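Local coordinates for LEOA (Escherichia coli, PDB 4AUR), which probably binds and hydrolyses GTP as a bacterial dynamin of enterotoxigenic E. coli, at residues S557-Q560 against T561-Q565; D280-I283 against Q284-L288. One frame throughout, in Å; residues are numbered along the deposited sequence.

Contact 1: residues S557-Q560 against T561-Q565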
ATOM      1  N   SER A 557       9.058   6.223   3.307  1.00 18.57           N
ATOM      2  CA  SER A 557       8.009   6.139   4.297  1.00 18.94           C
ATOM      3  C   SER A 557       7.925   7.445   5.088  1.00 18.76           C
ATOM      4  O   SER A 557       6.843   7.962   5.330  1.00 20.56           O
ATOM      5  CB  SER A 557       8.221   4.957   5.231  1.00 19.24           C
ATOM      6  OG  SER A 557       9.400   5.167   5.984  1.00 20.32           O
ATOM      7  N   LEU A 558       9.077   7.957   5.478  1.00 17.44           N
ATOM      8  CA  LEU A 558       9.196   9.222   6.108  1.00 17.09           C
ATOM      9  C   LEU A 558       8.557  10.273   5.235  1.00 17.80           C
ATOM     10  O   LEU A 558       7.855  11.166   5.730  1.00 18.63           O
ATOM     11  CB  LEU A 558      10.672   9.551   6.293  1.00 17.47           C
ATOM     12  CG  LEU A 558      11.546   8.601   7.113  1.00 17.49           C
ATOM     13  CD1 LEU A 558      12.992   9.016   7.053  1.00 18.11           C
ATOM     14  CD2 LEU A 558      11.124   8.559   8.557  1.00 17.84           C
ATOM     15  N   ILE A 559       8.816  10.171   3.939  1.00 17.41           N
ATOM     16  CA  ILE A 559       8.210  11.045   2.964  1.00 18.44           C
ATOM     17  C   ILE A 559       6.685  10.918   2.862  1.00 19.29           C
ATOM     18  O   ILE A 559       5.989  11.935   2.847  1.00 19.96           O
ATOM     19  CB  ILE A 559       8.844  10.888   1.572  1.00 18.45           C
ATOM     20  CG1 ILE A 559      10.311  11.329   1.613  1.00 18.08           C
ATOM     21  CG2 ILE A 559       8.118  11.790   0.592  1.00 18.39           C
ATOM     22  CD1 ILE A 559      11.021  11.153   0.309  1.00 17.94           C
ATOM     23  N   GLN A 560       6.159   9.696   2.810  1.00 19.55           N
ATOM     24  CA  GLN A 560       4.720   9.504   2.672  1.00 19.74           C
ATOM     25  C   GLN A 560       3.935   9.891   3.945  1.00 21.71           C
ATOM     26  O   GLN A 560       2.729  10.182   3.913  1.00 22.34           O
ATOM     27  CB  GLN A 560       4.451   8.067   2.294  1.00 19.76           C
ATOM     28  CG  GLN A 560       2.991   7.726   2.075  1.00 19.72           C
ATOM     29  CD  GLN A 560       2.281   7.333   3.341  1.00 19.74           C
ATOM     30  OE1 GLN A 560       2.907   6.948   4.318  1.00 21.44           O
ATOM     31  NE2 GLN A 560       0.976   7.414   3.330  1.00 19.35           N
ATOM     32  N   THR A 561       4.604   9.876   5.081  1.00 22.77           N
ATOM     33  CA  THR A 561       3.946  10.234   6.302  1.00 23.26           C
ATOM     34  C   THR A 561       3.521  11.680   6.179  1.00 23.99           C
ATOM     35  O   THR A 561       2.395  12.033   6.523  1.00 24.83           O
ATOM     36  CB  THR A 561       4.893  10.075   7.486  1.00 24.07           C
ATOM     37  OG1 THR A 561       5.252   8.694   7.621  1.00 24.66           O
ATOM     38  CG2 THR A 561       4.209  10.537   8.779  1.00 25.67           C
ATOM     39  N   GLN A 562       4.435  12.502   5.668  1.00 24.46           N
ATOM     40  CA  GLN A 562       4.186  13.915   5.410  1.00 24.06           C
ATOM     41  C   GLN A 562       3.127  14.124   4.338  1.00 22.28           C
ATOM     42  O   GLN A 562       2.277  14.938   4.472  1.00 20.31           O
ATOM     43  CB  GLN A 562       5.488  14.569   4.988  1.00 25.81           C
ATOM     44  CG  GLN A 562       5.437  16.074   4.819  1.00 28.97           C
ATOM     45  CD  GLN A 562       5.239  16.830   6.120  1.00 31.96           C
ATOM     46  OE1 GLN A 562       4.958  18.020   6.089  1.00 38.38           O
ATOM     47  NE2 GLN A 562       5.385  16.149   7.268  1.00 33.25           N
ATOM     48  N   LEU A 563       3.197  13.377   3.251  1.00 23.60           N
ATOM     49  CA  LEU A 563       2.185  13.467   2.205  1.00 21.96           C
ATOM     50  C   LEU A 563       0.817  13.137   2.760  1.00 21.74           C
ATOM     51  O   LEU A 563      -0.154  13.825   2.464  1.00 22.38           O
ATOM     52  CB  LEU A 563       2.508  12.530   1.035  1.00 21.05           C
ATOM     53  CG  LEU A 563       3.657  12.987   0.135  1.00 20.69           C
ATOM     54  CD1 LEU A 563       4.123  11.859  -0.783  1.00 20.04           C
ATOM     55  CD2 LEU A 563       3.252  14.217  -0.674  1.00 20.66           C
ATOM     56  N   ALA A 564       0.722  12.091   3.565  1.00 21.31           N
ATOM     57  CA  ALA A 564      -0.579  11.713   4.076  1.00 21.75           C
ATOM     58  C   ALA A 564      -1.168  12.861   4.910  1.00 23.29           C
ATOM     59  O   ALA A 564      -2.374  13.151   4.850  1.00 22.76           O
ATOM     60  CB  ALA A 564      -0.489  10.430   4.874  1.00 21.27           C
ATOM     61  N   GLN A 565      -0.300  13.514   5.673  1.00 24.61           N
ATOM     62  CA  GLN A 565      -0.678  14.668   6.439  1.00 26.27           C
ATOM     63  C   GLN A 565      -1.199  15.782   5.555  1.00 26.46           C
ATOM     64  O   GLN A 565      -2.202  16.434   5.878  1.00 29.19           O
ATOM     65  CB  GLN A 565       0.502  15.156   7.252  1.00 28.28           C
ATOM     66  CG  GLN A 565       0.263  16.465   7.965  1.00 32.75           C
ATOM     67  CD  GLN A 565       1.321  16.754   9.014  1.00 39.37           C
ATOM     68  OE1 GLN A 565       1.963  17.820   8.994  1.00 43.48           O
ATOM     69  NE2 GLN A 565       1.518  15.806   9.941  1.00 39.06           N
TER
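T561 and S557 meet one turn apart on helix 547-567, the last helix of the model, in a local i to i+4 contact with a threonine hydroxyl folded back on the backbone. S557 O is gripped twice. T561 N donates to it at 3.0 Å, and T561 OG1 donates to the same S557 O at 2.9 Å, the two arriving from opposite faces of the carbonyl plane. The hydroxyl stands above that plane, 35° out of it, and does not follow a lone pair. With chi1 at -64°, T561 OG1 lies beside its own backbone N and CG2 swings anti to that N, which turns the oxygen back to the preceding turn. Further along, plain backbone bonds run from L563 N to I559 O (3.2 Å) and from A564 N to Q560 O (2.8 Å).

On the buried face, I559 CG2 comes within 4.2 Å of L563 CD1, a loose apolar touch between branches on successive turns. Both side chains also meet M27 of helix 3-30. Q560 sends its CG anti to the backbone N (chi1 -178°) and then bends at chi2, which brings NE2 alongside A564 CB at 3.7 Å; its chain also touches S290 and L293 of helix 275-343. S557 OG bonds back to Q554 O. The chemistry thus gives I559 and L563 a buried setting against neighbouring helices, with Q560 also reaching across to one of them, whereas the hydroxyl of exposed T561 finds its acceptor within its own helix.

Contact 2: residues D280-I283 against Q284-L288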
ATOM      1  N   ASP A 280      -5.007  18.199  -9.667  1.00 32.96           N
ATOM      2  CA  ASP A 280      -5.555  16.872  -9.957  1.00 33.84           C
ATOM      3  C   ASP A 280      -4.403  15.942 -10.249  1.00 29.58           C
ATOM      4  O   ASP A 280      -4.425  14.803  -9.838  1.00 30.45           O
ATOM      5  CB  ASP A 280      -6.562  16.867 -11.136  1.00 38.54           C
ATOM      6  CG  ASP A 280      -7.949  17.489 -10.772  1.00 46.64           C
ATOM      7  OD1 ASP A 280      -8.299  17.647  -9.561  1.00 48.91           O
ATOM      8  OD2 ASP A 280      -8.691  17.841 -11.730  1.00 55.06           O
ATOM      9  N   ILE A 281      -3.400  16.423 -10.960  1.00 27.23           N
ATOM     10  CA  ILE A 281      -2.241  15.595 -11.278  1.00 27.03           C
ATOM     11  C   ILE A 281      -1.427  15.254 -10.034  1.00 26.02           C
ATOM     12  O   ILE A 281      -1.013  14.120  -9.859  1.00 26.15           O
ATOM     13  CB  ILE A 281      -1.334  16.252 -12.344  1.00 26.53           C
ATOM     14  CG1 ILE A 281      -2.000  16.193 -13.715  1.00 27.08           C
ATOM     15  CG2 ILE A 281       0.001  15.545 -12.451  1.00 26.21           C
ATOM     16  CD1 ILE A 281      -1.426  17.204 -14.701  1.00 28.64           C
ATOM     17  N   VAL A 282      -1.195  16.225  -9.171  1.00 24.61           N
ATOM     18  CA  VAL A 282      -0.397  15.978  -7.983  1.00 24.20           C
ATOM     19  C   VAL A 282      -1.074  15.035  -7.038  1.00 24.25           C
ATOM     20  O   VAL A 282      -0.453  14.127  -6.549  1.00 26.31           O
ATOM     21  CB  VAL A 282      -0.072  17.277  -7.254  1.00 24.04           C
ATOM     22  CG1 VAL A 282       0.381  17.015  -5.857  1.00 24.72           C
ATOM     23  CG2 VAL A 282       1.028  18.009  -7.985  1.00 24.86           C
ATOM     24  N   ILE A 283      -2.354  15.234  -6.782  1.00 25.92           N
ATOM     25  CA  ILE A 283      -3.085  14.332  -5.908  1.00 26.14           C
ATOM     26  C   ILE A 283      -3.147  12.951  -6.528  1.00 26.46           C
ATOM     27  O   ILE A 283      -3.086  11.962  -5.827  1.00 27.85           O
ATOM     28  CB  ILE A 283      -4.482  14.861  -5.597  1.00 25.77           C
ATOM     29  CG1 ILE A 283      -4.373  16.134  -4.760  1.00 25.71           C
ATOM     30  CG2 ILE A 283      -5.297  13.853  -4.817  1.00 25.74           C
ATOM     31  CD1 ILE A 283      -5.709  16.736  -4.399  1.00 24.27           C
ATOM     32  N   GLN A 284      -3.226  12.871  -7.838  1.00 27.70           N
ATOM     33  CA  GLN A 284      -3.143  11.562  -8.492  1.00 32.79           C
ATOM     34  C   GLN A 284      -1.818  10.831  -8.259  1.00 29.22           C
ATOM     35  O   GLN A 284      -1.802   9.648  -8.099  1.00 29.14           O
ATOM     36  CB  GLN A 284      -3.357  11.671  -9.997  1.00 38.11           C
ATOM     37  CG  GLN A 284      -4.802  11.598 -10.464  1.00 43.14           C
ATOM     38  CD  GLN A 284      -4.889  11.612 -11.994  1.00 51.17           C
ATOM     39  OE1 GLN A 284      -4.128  10.897 -12.687  1.00 47.09           O
ATOM     40  NE2 GLN A 284      -5.801  12.440 -12.534  1.00 51.06           N
ATOM     41  N   ARG A 285      -0.711  11.540  -8.262  1.00 29.89           N
ATOM     42  CA  ARG A 285       0.583  10.903  -8.199  1.00 29.98           C
ATOM     43  C   ARG A 285       0.827  10.484  -6.774  1.00 28.86           C
ATOM     44  O   ARG A 285       1.564   9.557  -6.536  1.00 32.23           O
ATOM     45  CB  ARG A 285       1.662  11.857  -8.713  1.00 31.21           C
ATOM     46  CG  ARG A 285       3.072  11.296  -8.807  1.00 36.21           C
ATOM     47  CD  ARG A 285       3.250  10.172  -9.821  1.00 39.23           C
ATOM     48  NE  ARG A 285       4.595   9.595  -9.733  1.00 40.36           N
ATOM     49  CZ  ARG A 285       5.641   9.930 -10.500  1.00 43.75           C
ATOM     50  NH1 ARG A 285       5.536  10.845 -11.455  1.00 47.42           N
ATOM     51  NH2 ARG A 285       6.826   9.337 -10.319  1.00 45.79           N
ATOM     52  N   VAL A 286       0.183  11.145  -5.828  1.00 26.85           N
ATOM     53  CA  VAL A 286       0.429  10.902  -4.426  1.00 25.27           C
ATOM     54  C   VAL A 286      -0.378   9.709  -3.989  1.00 24.55           C
ATOM     55  O   VAL A 286       0.074   8.897  -3.209  1.00 23.89           O
ATOM     56  CB  VAL A 286      -0.038  12.093  -3.583  1.00 26.20           C
ATOM     57  CG1 VAL A 286       0.116  11.790  -2.100  1.00 26.44           C
ATOM     58  CG2 VAL A 286       0.720  13.355  -3.950  1.00 26.38           C
ATOM     59  N   THR A 287      -1.611   9.671  -4.464  1.00 25.45           N
ATOM     60  CA  THR A 287      -2.545   8.611  -4.206  1.00 25.00           C
ATOM     61  C   THR A 287      -1.966   7.337  -4.746  1.00 25.48           C
ATOM     62  O   THR A 287      -1.938   6.325  -4.056  1.00 28.49           O
ATOM     63  CB  THR A 287      -3.884   8.924  -4.870  1.00 25.70           C
ATOM     64  OG1 THR A 287      -4.527   9.963  -4.121  1.00 24.81           O
ATOM     65  CG2 THR A 287      -4.791   7.683  -4.916  1.00 25.98           C
ATOM     66  N   LEU A 288      -1.452   7.422  -5.962  1.00 25.28           N
ATOM     67  CA  LEU A 288      -0.728   6.335  -6.606  1.00 24.97           C
ATOM     68  C   LEU A 288       0.561   5.995  -5.863  1.00 24.49           C
ATOM     69  O   LEU A 288       0.905   4.830  -5.692  1.00 24.60           O
ATOM     70  CB  LEU A 288      -0.394   6.723  -8.054  1.00 24.46           C
ATOM     71  CG  LEU A 288       0.079   5.597  -8.980  1.00 25.64           C
ATOM     72  CD1 LEU A 288      -1.062   4.635  -9.282  1.00 26.43           C
ATOM     73  CD2 LEU A 288       0.653   6.135 -10.286  1.00 25.29           C
TER
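I283 O accepts from both the backbone N and the hydroxyl of T287, on the long helix 275-343. T287 N lies 3.0 Å from I283 O with a nearly straight N-H (161°), and T287 OG1, also 3.0 Å from I283 O, donates from the opposite face of the carbonyl plane. A chi1 of -73° places T287 OG1 beside its own N, close enough to the previous turn to share the acceptor. Further backbone bonds run from Q284 N to D280 O, R285 N to I281 O and V286 N to V282 O. Weak i to i+3 bonds accompany them: R285 N also leans on V282 O, and V286 N on I283 O.

The apolar pair is V282 CG1 and V286 CG2, which approach to 4.1 Å, their side chains crossing at a slant. Elsewhere side-chain carbons lie near oxygens: I283 CG2 sits 4.0 Å from T287 OG1, and the aliphatic part of Q284 lies against the preceding turn, its CG 3.3 Å from D280 O.

R285 leads away from the turn, and its NE bonds to S417 O in a loop while the chain touches I33. Around this turn, V282 packs on L21, M24 and L25 of helix 3-30; V286 meets L563 of helix 547-567, and both I283 and T287 touch M567 at the end of that same helix.

Along the chain, helix 3-30 comes first, then contact 2 early in helix 275-343, and contact 1 much later in helix 547-567. Each contact is local, closing successive helical turns and no long loop, so the two stand in series and neither nest nor cross. In space their centres lie about 14 Å apart, and they touch directly where L563 CB of contact 1 packs 4.0 Å from V286 CG1 of contact 2. Helix 3-30 touches both, through L21, M24 and L25 on V282, and through M27 and E30 on the 557-565 side. Their outward side chains pack where helices 3-30, 275-343 and 547-567 lie side by side.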